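Side-chain contacts in BsaWI endonuclease (Geobacillus stearothermophilus, PDB 4ZSF), which binds DNA and probably cleaves it as a metal-dependent restriction endonuclease of the PD-(D/E)XK nuclease superfamily: residues A252-W256 with L257-Q261; W83-S86 with S87-F91; F4-C7 with I8-A12. All blocks are in the same frame, centred on the assembly; numbering follows the deposited sequence.

Interaction 1: A252-W256 with L257-Q261; sequences AAEDW and LHRRQ
Arg259, with CG wedged between its backbone N and carbonyl carbon (chi1 50°) and its chain bent at chi3, folds back toward Glu254 and Asp255, and the three form a salt-bridge network at the C-terminal end of helix 243-258. Within this contact a single nitrogen, Arg259 NH1, makes both salt bridges: in the modelled conformer of Glu254 it gives a nearly straight bond, 172° at the hydrogen, to the anti lone pair of Glu254 OE2 at 3.1 Å, and a second to Asp255 OD1 at 2.9 Å. The Glu254 carboxylate then lies nearly coplanar with the guanidinium, whereas that of Asp255 stands 80° away from it. OE2 also takes a weak bond from His258 ND1, and the other Asp255 oxygen, OD2, is held by Trp267 and Lys272. A leucine in place of Arg259 would probably leave both carboxylates without their shared cation at the point where the chain leaves helical geometry. On another side of the helix Arg260 runs extended alongside Trp256, its head tied to the carbonyls of Ala185 and Phe186 and to Asp131. Arg260 CD sits 3.9 Å from the centroid of the Trp256 five-membered ring, a CH-pi contact over the face.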
loop_
_atom_site.group_PDB
_atom_site.type_symbol
_atom_site.label_atom_id
_atom_site.label_comp_id
_atom_site.label_asym_id
_atom_site.label_seq_id
_atom_site.Cartn_x
_atom_site.Cartn_y
_atom_site.Cartn_z
ATOM N N ALA A 252 23.487 13.596 20.845
ATOM C CA ALA A 252 22.634 12.443 21.125
ATOM C C ALA A 252 23.491 11.238 21.562
ATOM O O ALA A 252 23.132 10.507 22.519
ATOM C CB ALA A 252 21.824 12.088 19.864
ATOM N N ALA A 253 24.597 11.012 20.851
ATOM C CA ALA A 253 25.422 9.810 21.165
ATOM C C ALA A 253 25.969 9.930 22.601
ATOM O O ALA A 253 25.978 8.944 23.382
ATOM C CB ALA A 253 26.579 9.610 20.136
ATOM N N GLU A 254 26.409 11.129 22.934
ATOM C CA GLU A 254 26.961 11.394 24.251
ATOM C C GLU A 254 25.917 11.081 25.324
ATOM O O GLU A 254 26.178 10.358 26.294
ATOM C CB GLU A 254 27.413 12.858 24.325
ATOM C CG GLU A 254 27.517 13.434 25.765
ATOM C CD GLU A 254 28.647 12.821 26.594
ATOM O OE1 GLU A 254 29.649 12.357 25.993
ATOM O OE2 GLU A 254 28.523 12.804 27.857
ATOM N N ASP A 255 24.720 11.607 25.118
ATOM C CA ASP A 255 23.661 11.474 26.131
ATOM C C ASP A 255 23.126 10.046 26.151
ATOM O O ASP A 255 22.716 9.589 27.202
ATOM C CB ASP A 255 22.539 12.465 25.915
ATOM C CG ASP A 255 22.910 13.879 26.381
ATOM O OD1 ASP A 255 23.972 14.101 27.075
ATOM O OD2 ASP A 255 22.146 14.799 26.061
ATOM N N TRP A 256 23.108 9.347 25.005
ATOM C CA TRP A 256 22.659 7.972 25.015
ATOM C C TRP A 256 23.642 7.094 25.784
ATOM O O TRP A 256 23.249 6.189 26.566
ATOM C CB TRP A 256 22.479 7.489 23.570
ATOM C CG TRP A 256 21.854 6.158 23.458
ATOM C CD1 TRP A 256 20.523 5.890 23.201
ATOM C CD2 TRP A 256 22.526 4.895 23.481
ATOM N NE1 TRP A 256 20.328 4.526 23.079
ATOM C CE2 TRP A 256 21.543 3.889 23.254
ATOM C CE3 TRP A 256 23.857 4.516 23.683
ATOM C CZ2 TRP A 256 21.856 2.514 23.214
ATOM C CZ3 TRP A 256 24.173 3.131 23.691
ATOM C CH2 TRP A 256 23.174 2.151 23.435
ATOM N N LEU A 257 24.934 7.362 25.586
ATOM C CA LEU A 257 25.938 6.595 26.287
ATOM C C LEU A 257 25.920 6.893 27.794
ATOM O O LEU A 257 26.116 6.001 28.588
ATOM C CB LEU A 257 27.337 6.919 25.746
ATOM C CG LEU A 257 27.577 6.396 24.314
ATOM C CD1 LEU A 257 28.861 7.073 23.817
ATOM C CD2 LEU A 257 27.704 4.830 24.358
ATOM N N HIS A 258 25.724 8.145 28.195
ATOM C CA HIS A 258 26.024 8.463 29.599
ATOM C C HIS A 258 24.835 8.821 30.468
ATOM O O HIS A 258 24.963 8.759 31.679
ATOM C CB HIS A 258 27.065 9.579 29.669
ATOM C CG HIS A 258 28.365 9.170 29.030
ATOM N ND1 HIS A 258 28.968 9.884 28.011
ATOM C CD2 HIS A 258 29.120 8.058 29.207
ATOM C CE1 HIS A 258 30.067 9.248 27.621
ATOM N NE2 HIS A 258 30.166 8.125 28.310
ATOM N N ARG A 259 23.711 9.192 29.869
ATOM C CA ARG A 259 22.526 9.551 30.678
ATOM C C ARG A 259 21.289 9.056 29.910
ATOM O O ARG A 259 20.336 9.786 29.694
ATOM C CB ARG A 259 22.509 11.070 30.999
ATOM C CG ARG A 259 22.711 12.003 29.824
ATOM C CD ARG A 259 23.096 13.457 30.313
ATOM N NE ARG A 259 24.330 13.374 31.088
ATOM C CZ ARG A 259 25.550 13.246 30.557
ATOM N NH1 ARG A 259 25.754 13.276 29.219
ATOM N NH2 ARG A 259 26.590 13.104 31.360
ATOM N N ARG A 260 21.314 7.783 29.499
ATOM C CA ARG A 260 20.237 7.286 28.613
ATOM C C ARG A 260 18.812 7.377 29.240
ATOM O O ARG A 260 17.785 7.472 28.522
ATOM C CB ARG A 260 20.551 5.832 28.228
ATOM C CG ARG A 260 19.590 5.330 27.173
ATOM C CD ARG A 260 19.971 3.898 26.706
ATOM N NE ARG A 260 18.965 3.397 25.748
ATOM C CZ ARG A 260 18.941 2.154 25.281
ATOM N NH1 ARG A 260 19.848 1.286 25.687
ATOM N NH2 ARG A 260 17.993 1.774 24.428
ATOM N N GLN A 261 18.735 7.398 30.574
ATOM C CA GLN A 261 17.444 7.408 31.259
ATOM C C GLN A 261 16.661 8.702 30.950
ATOM O O GLN A 261 15.440 8.756 31.144
ATOM C CB GLN A 261 17.608 7.266 32.774
ATOM C CG GLN A 261 18.338 8.453 33.482
ATOM C CD GLN A 261 19.870 8.399 33.416
ATOM O OE1 GLN A 261 20.468 7.454 32.872
ATOM N NE2 GLN A 261 20.502 9.446 33.929
#

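Interaction 2: W83-S86 with S87-F91; sequences WKKS and SGHAF. With nucleotides of chain B; nucleotides of chain C.
Ser87 CB sits squarely over the six-membered ring of Trp83, 3.4 Å from its centroid, a close CH-pi contact only 12° off the ring normal. The same side chain turns its hydroxyl back on the helix: with OG between its own N and carbonyl carbon (chi1 62°), it donates to Trp83 O at 2.7 Å. Ser87 N reaches that oxygen from the opposite face of the carbonyl plane, so Trp83 O accepts two bonds from one residue. Trp83 and Ser87 lie on the long helix 70-103, which is kinked here: Gly88 N and His89 N lack bonds to the preceding turn, and a water lies between Lys84 O and Gly88 N, its bond to the nitrogen weak and its approach to the carbonyl doubtfully short. Trp83 also meets Tyr57 of the second subunit edge to face. Another side of the helix faces the DNA. Lys84 gives NZ to O2 of DC7 of chain B at 2.9 Å; Lys85, bent at chi2 (67°), brings its NZ to N3 of DA5 of chain B at 2.9 Å. Both base atoms belong to the minor-groove edge. A second water joins Lys85 NZ to His89 NE2, 2.8 Å from each, while His89 ND1 bonds a DNA phosphate and Lys85 O lies over the imidazole face.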
loop_
_atom_site.group_PDB
_atom_site.type_symbol
_atom_site.label_atom_id
_atom_site.label_comp_id
_atom_site.label_asym_id
_atom_site.label_seq_id
_atom_site.Cartn_x
_atom_site.Cartn_y
_atom_site.Cartn_z
ATOM N N TRP A 83 10.614 3.518 -10.274
ATOM C CA TRP A 83 10.935 4.687 -9.428
ATOM C C TRP A 83 10.412 4.505 -8.021
ATOM O O TRP A 83 11.114 4.787 -7.046
ATOM C CB TRP A 83 10.342 5.965 -10.031
ATOM C CG TRP A 83 10.576 7.149 -9.174
ATOM C CD1 TRP A 83 9.660 7.793 -8.381
ATOM C CD2 TRP A 83 11.778 7.901 -9.107
ATOM N NE1 TRP A 83 10.269 8.879 -7.749
ATOM C CE2 TRP A 83 11.550 8.985 -8.222
ATOM C CE3 TRP A 83 13.047 7.781 -9.740
ATOM C CZ2 TRP A 83 12.547 9.934 -7.928
ATOM C CZ3 TRP A 83 14.041 8.718 -9.426
ATOM C CH2 TRP A 83 13.757 9.789 -8.549
ATOM N N LYS A 84 9.185 4.023 -7.892
ATOM C CA LYS A 84 8.580 3.892 -6.575
ATOM C C LYS A 84 9.342 2.963 -5.655
ATOM O O LYS A 84 9.432 3.211 -4.477
ATOM C CB LYS A 84 7.161 3.341 -6.646
ATOM C CG LYS A 84 6.170 4.474 -7.048
ATOM C CD LYS A 84 4.739 3.812 -7.231
ATOM C CE LYS A 84 3.714 4.931 -7.419
ATOM N NZ LYS A 84 2.262 4.311 -7.489
ATOM N N LYS A 85 9.861 1.885 -6.195
ATOM C CA LYS A 85 10.567 0.968 -5.348
ATOM C C LYS A 85 12.083 1.300 -5.190
ATOM O O LYS A 85 12.645 1.038 -4.121
ATOM C CB LYS A 85 10.376 -0.480 -5.894
ATOM C CG LYS A 85 10.919 -1.593 -4.914
ATOM C CD LYS A 85 10.088 -1.678 -3.605
ATOM C CE LYS A 85 10.672 -2.750 -2.663
ATOM N NZ LYS A 85 9.980 -2.761 -1.362
ATOM N N SER A 86 12.729 1.862 -6.206
ATOM C CA SER A 86 14.171 2.109 -6.112
ATOM C C SER A 86 14.572 3.513 -5.592
ATOM O O SER A 86 15.673 3.673 -5.028
ATOM C CB SER A 86 14.804 1.898 -7.458
ATOM O OG SER A 86 14.359 2.891 -8.343
ATOM N N SER A 87 13.730 4.529 -5.808
ATOM C CA SER A 87 14.174 5.899 -5.507
ATOM C C SER A 87 14.379 6.107 -3.995
ATOM O O SER A 87 15.346 6.786 -3.612
ATOM C CB SER A 87 13.182 6.962 -6.073
ATOM O OG SER A 87 11.915 6.842 -5.501
ATOM N N GLY A 88 13.495 5.525 -3.171
ATOM C CA GLY A 88 13.567 5.645 -1.714
ATOM C C GLY A 88 14.885 4.982 -1.251
ATOM O O GLY A 88 15.577 5.514 -0.383
ATOM N N HIS A 89 15.238 3.836 -1.853
ATOM C CA HIS A 89 16.523 3.204 -1.519
ATOM C C HIS A 89 17.665 4.115 -1.911
ATOM O O HIS A 89 18.635 4.248 -1.155
ATOM C CB HIS A 89 16.650 1.842 -2.208
ATOM C CG HIS A 89 15.576 0.888 -1.788
ATOM N ND1 HIS A 89 15.251 -0.260 -2.495
ATOM C CD2 HIS A 89 14.743 0.924 -0.713
ATOM C CE1 HIS A 89 14.255 -0.885 -1.878
ATOM N NE2 HIS A 89 13.924 -0.184 -0.803
ATOM N N ALA A 90 17.611 4.671 -3.119
ATOM C CA ALA A 90 18.685 5.574 -3.552
ATOM C C ALA A 90 18.830 6.734 -2.558
ATOM O O ALA A 90 19.955 7.155 -2.266
ATOM C CB ALA A 90 18.439 6.161 -4.998
ATOM N N PHE A 91 17.694 7.286 -2.109
ATOM C CA PHE A 91 17.775 8.461 -1.195
ATOM C C PHE A 91 18.388 8.059 0.172
ATOM O O PHE A 91 19.256 8.755 0.699
ATOM C CB PHE A 91 16.380 9.030 -1.026
ATOM C CG PHE A 91 16.348 10.301 -0.184
ATOM C CD1 PHE A 91 16.751 11.493 -0.726
ATOM C CD2 PHE A 91 15.834 10.266 1.133
ATOM C CE1 PHE A 91 16.687 12.686 0.029
ATOM C CE2 PHE A 91 15.785 11.458 1.878
ATOM C CZ PHE A 91 16.237 12.631 1.322
ATOM P P DC B 7 7.024 4.126 0.354
ATOM O OP1 DC B 7 8.136 4.958 0.755
ATOM O OP2 DC B 7 5.883 3.779 1.290
ATOM O "O5'" DC B 7 6.362 4.627 -0.967
ATOM C "C5'" DC B 7 7.173 4.909 -2.104
ATOM C "C4'" DC B 7 6.277 5.311 -3.238
ATOM O "O4'" DC B 7 5.388 4.207 -3.595
ATOM C "C3'" DC B 7 5.362 6.535 -2.939
ATOM O "O3'" DC B 7 5.346 7.265 -4.064
ATOM C "C2'" DC B 7 3.947 5.927 -2.763
ATOM C "C1'" DC B 7 4.011 4.638 -3.591
ATOM N N1 DC B 7 3.289 3.466 -2.990
ATOM C C2 DC B 7 2.648 2.542 -3.856
ATOM O O2 DC B 7 2.517 2.826 -5.056
ATOM N N3 DC B 7 2.138 1.387 -3.309
ATOM C C4 DC B 7 2.219 1.175 -2.001
ATOM N N4 DC B 7 1.704 0.016 -1.500
ATOM C C5 DC B 7 2.927 2.061 -1.122
ATOM C C6 DC B 7 3.437 3.184 -1.666
ATOM P P DA B 5 5.784 -7.375 4.269
ATOM O OP1 DA B 5 6.302 -7.187 5.610
ATOM O OP2 DA B 5 4.339 -7.297 3.945
ATOM O "O5'" DA B 5 6.357 -6.216 3.280
ATOM C "C5'" DA B 5 7.729 -5.929 3.351
ATOM C "C4'" DA B 5 8.045 -4.672 2.584
ATOM O "O4'" DA B 5 7.983 -4.955 1.167
ATOM C "C3'" DA B 5 7.123 -3.518 2.858
ATOM O "O3'" DA B 5 7.920 -2.354 3.102
ATOM C "C2'" DA B 5 6.273 -3.383 1.598
ATOM C "C1'" DA B 5 7.169 -4.047 0.520
ATOM N N9 DA B 5 6.474 -4.842 -0.479
ATOM C C8 DA B 5 5.478 -5.781 -0.256
ATOM N N7 DA B 5 5.038 -6.349 -1.366
ATOM C C5 DA B 5 5.884 -5.807 -2.393
ATOM C C6 DA B 5 5.977 -6.022 -3.804
ATOM N N6 DA B 5 5.236 -6.943 -4.505
ATOM N N1 DA B 5 6.916 -5.309 -4.481
ATOM C C2 DA B 5 7.710 -4.454 -3.804
ATOM N N3 DA B 5 7.703 -4.156 -2.499
ATOM C C4 DA B 5 6.784 -4.907 -1.837
ATOM P P DC C 11 13.270 -2.284 -11.318
ATOM O OP1 DC C 11 13.856 -0.954 -11.681
ATOM O OP2 DC C 11 13.584 -3.528 -12.069
ATOM O "O5'" DC C 11 13.588 -2.573 -9.803
ATOM C "C5'" DC C 11 13.269 -1.555 -8.810
ATOM C "C4'" DC C 11 13.405 -2.105 -7.393
ATOM O "O4'" DC C 11 12.417 -3.144 -7.182
ATOM C "C3'" DC C 11 14.751 -2.738 -7.048
ATOM O "O3'" DC C 11 15.210 -2.113 -5.829
ATOM C "C2'" DC C 11 14.456 -4.245 -6.829
ATOM C "C1'" DC C 11 12.996 -4.163 -6.368
ATOM N N1 DC C 11 12.127 -5.346 -6.640
ATOM C C2 DC C 11 11.334 -5.849 -5.604
ATOM O O2 DC C 11 11.488 -5.384 -4.452
ATOM N N3 DC C 11 10.476 -6.881 -5.872
ATOM C C4 DC C 11 10.334 -7.335 -7.102
ATOM N N4 DC C 11 9.420 -8.327 -7.305
ATOM C C5 DC C 11 11.134 -6.825 -8.187
ATOM C C6 DC C 11 11.976 -5.808 -7.903
HETATM O O HOH W 1 10.623 4.673 -2.903
HETATM O O HOH W 2 11.500 -1.059 0.177
#

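Interaction 3: F4-C7 with I8-A12; sequences FEYC and ISTYA
Thr10 OG1 lies over the middle of the Tyr6 ring, 3.2 Å above its plane. Across this turn of the helix the phenol is therefore met on its face and not at its rim. Two torsions bring the pair together: Tyr6 swings CG opposite its own N (chi1 179°), while Thr10 sets OG1 beside its backbone N (chi1 -60°). The hydroxyl proton goes not to the ring but to Tyr6 O, 2.7 Å from Thr10 OG1, so the oxygen over the ring is tied to the backbone of the residue that carries that ring. Such a bond to the carbonyl one turn back is a common way for serine and threonine hydroxyls to satisfy themselves inside a helix. Tyr6 O also accepts from Thr10 N at 2.9 Å, and in the modelled conformer Ser9 OG adds a longer, less certain bond of 3.3 Å from above the carbonyl plane. Phe4 and Ile8 meet at a slant one turn apart, Phe4 CE1 lying 3.5 Å from Ile8 CG1, with Ile8 CD1 near Phe4 CE1 and CZ. The contact belongs to helix 3-22 in the N-terminal helical region. Tyr6 OH bonds Ser39 on helix 25-43, where Thr10 packs on Thr36; Phe4 rests on Ala55 and Ser58 of helix 49-65, and Cys7 fits between the two helices, touching Ala40 and Ala55.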
loop_
_atom_site.group_PDB
_atom_site.type_symbol
_atom_site.label_atom_id
_atom_site.label_comp_id
_atom_site.label_asym_id
_atom_site.label_seq_id
_atom_site.Cartn_x
_atom_site.Cartn_y
_atom_site.Cartn_z
ATOM N N PHE A 4 -13.514 -6.015 -27.709
ATOM C CA PHE A 4 -12.717 -4.879 -27.276
ATOM C C PHE A 4 -13.328 -3.574 -27.816
ATOM O O PHE A 4 -13.500 -2.611 -27.057
ATOM C CB PHE A 4 -11.259 -5.031 -27.705
ATOM C CG PHE A 4 -10.381 -3.947 -27.214
ATOM C CD1 PHE A 4 -10.281 -2.751 -27.911
ATOM C CD2 PHE A 4 -9.622 -4.116 -26.097
ATOM C CE1 PHE A 4 -9.452 -1.715 -27.438
ATOM C CE2 PHE A 4 -8.768 -3.078 -25.635
ATOM C CZ PHE A 4 -8.708 -1.891 -26.321
ATOM N N GLU A 5 -13.661 -3.557 -29.115
ATOM C CA GLU A 5 -14.374 -2.432 -29.720
ATOM C C GLU A 5 -15.677 -2.153 -29.017
ATOM O O GLU A 5 -16.041 -0.997 -28.821
ATOM C CB GLU A 5 -14.668 -2.698 -31.198
ATOM C CG GLU A 5 -13.401 -2.961 -31.980
ATOM C CD GLU A 5 -13.693 -3.387 -33.439
ATOM O OE1 GLU A 5 -14.542 -4.277 -33.699
ATOM O OE2 GLU A 5 -13.055 -2.806 -34.331
ATOM N N TYR A 6 -16.399 -3.208 -28.683
ATOM C CA TYR A 6 -17.667 -3.077 -28.006
ATOM C C TYR A 6 -17.450 -2.383 -26.643
ATOM O O TYR A 6 -18.250 -1.528 -26.244
ATOM C CB TYR A 6 -18.324 -4.445 -27.792
ATOM C CG TYR A 6 -19.639 -4.352 -27.069
ATOM C CD1 TYR A 6 -20.794 -4.036 -27.756
ATOM C CD2 TYR A 6 -19.715 -4.508 -25.684
ATOM C CE1 TYR A 6 -22.028 -3.905 -27.099
ATOM C CE2 TYR A 6 -20.934 -4.384 -25.024
ATOM C CZ TYR A 6 -22.077 -4.099 -25.733
ATOM O OH TYR A 6 -23.268 -3.992 -25.080
ATOM N N CYS A 7 -16.417 -2.795 -25.930
ATOM C CA CYS A 7 -16.211 -2.221 -24.555
ATOM C C CYS A 7 -15.851 -0.763 -24.643
ATOM O O CYS A 7 -16.327 0.056 -23.849
ATOM C CB CYS A 7 -15.121 -2.940 -23.788
ATOM S SG CYS A 7 -15.673 -4.538 -23.211
ATOM N N ILE A 8 -14.995 -0.443 -25.603
ATOM C CA ILE A 8 -14.519 0.930 -25.758
ATOM C C ILE A 8 -15.741 1.839 -26.018
ATOM O O ILE A 8 -15.916 2.924 -25.394
ATOM C CB ILE A 8 -13.554 1.070 -26.966
ATOM C CG1 ILE A 8 -12.190 0.399 -26.736
ATOM C CG2 ILE A 8 -13.401 2.527 -27.392
ATOM C CD1 ILE A 8 -11.652 0.539 -25.389
ATOM N N SER A 9 -16.601 1.389 -26.923
ATOM C CA SER A 9 -17.681 2.249 -27.400
ATOM C C SER A 9 -18.787 2.302 -26.352
ATOM O O SER A 9 -19.399 3.343 -26.133
ATOM C CB SER A 9 -18.214 1.757 -28.758
ATOM O OG SER A 9 -18.993 0.588 -28.602
ATOM N N THR A 10 -19.019 1.184 -25.678
ATOM C CA THR A 10 -20.079 1.111 -24.685
ATOM C C THR A 10 -19.739 1.893 -23.407
ATOM O O THR A 10 -20.602 2.619 -22.865
ATOM C CB THR A 10 -20.394 -0.359 -24.359
ATOM O OG1 THR A 10 -20.826 -1.029 -25.573
ATOM C CG2 THR A 10 -21.468 -0.489 -23.263
ATOM N N TYR A 11 -18.484 1.766 -22.944
ATOM C CA TYR A 11 -18.052 2.547 -21.747
ATOM C C TYR A 11 -18.264 4.063 -22.041
ATOM O O TYR A 11 -18.791 4.808 -21.217
ATOM C CB TYR A 11 -16.605 2.253 -21.451
ATOM C CG TYR A 11 -16.030 3.193 -20.416
ATOM C CD1 TYR A 11 -15.468 4.391 -20.831
ATOM C CD2 TYR A 11 -16.079 2.898 -19.060
ATOM C CE1 TYR A 11 -14.942 5.294 -19.908
ATOM C CE2 TYR A 11 -15.560 3.790 -18.116
ATOM C CZ TYR A 11 -15.014 4.993 -18.572
ATOM O OH TYR A 11 -14.504 5.897 -17.693
ATOM N N ALA A 12 -17.829 4.486 -23.220
ATOM C CA ALA A 12 -17.922 5.901 -23.580
ATOM C C ALA A 12 -19.364 6.333 -23.627
ATOM O O ALA A 12 -19.695 7.399 -23.117
ATOM C CB ALA A 12 -17.217 6.179 -24.922
#

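From the N terminus the three contacts come in series, neither nesting nor crossing, and because each joins adjoining segments none closes a long loop. Interaction 3 lies early in helix 3-22, which packs with helices 25-43 and 49-65. Interaction 2 follows on helix 70-103, close to the chain's centre, where the bound DNA and the second subunit both meet the helix. Interaction 1 comes last, at the end of helix 243-258, beside strands 146-152 and 155-165 of the mixed sheet. Interactions 1 and 3 fall on opposite sides of the chain's centre, their centres 66 Å apart. Interaction 2 is about 33 Å from interaction 1 and 37 Å from interaction 3, centre to centre.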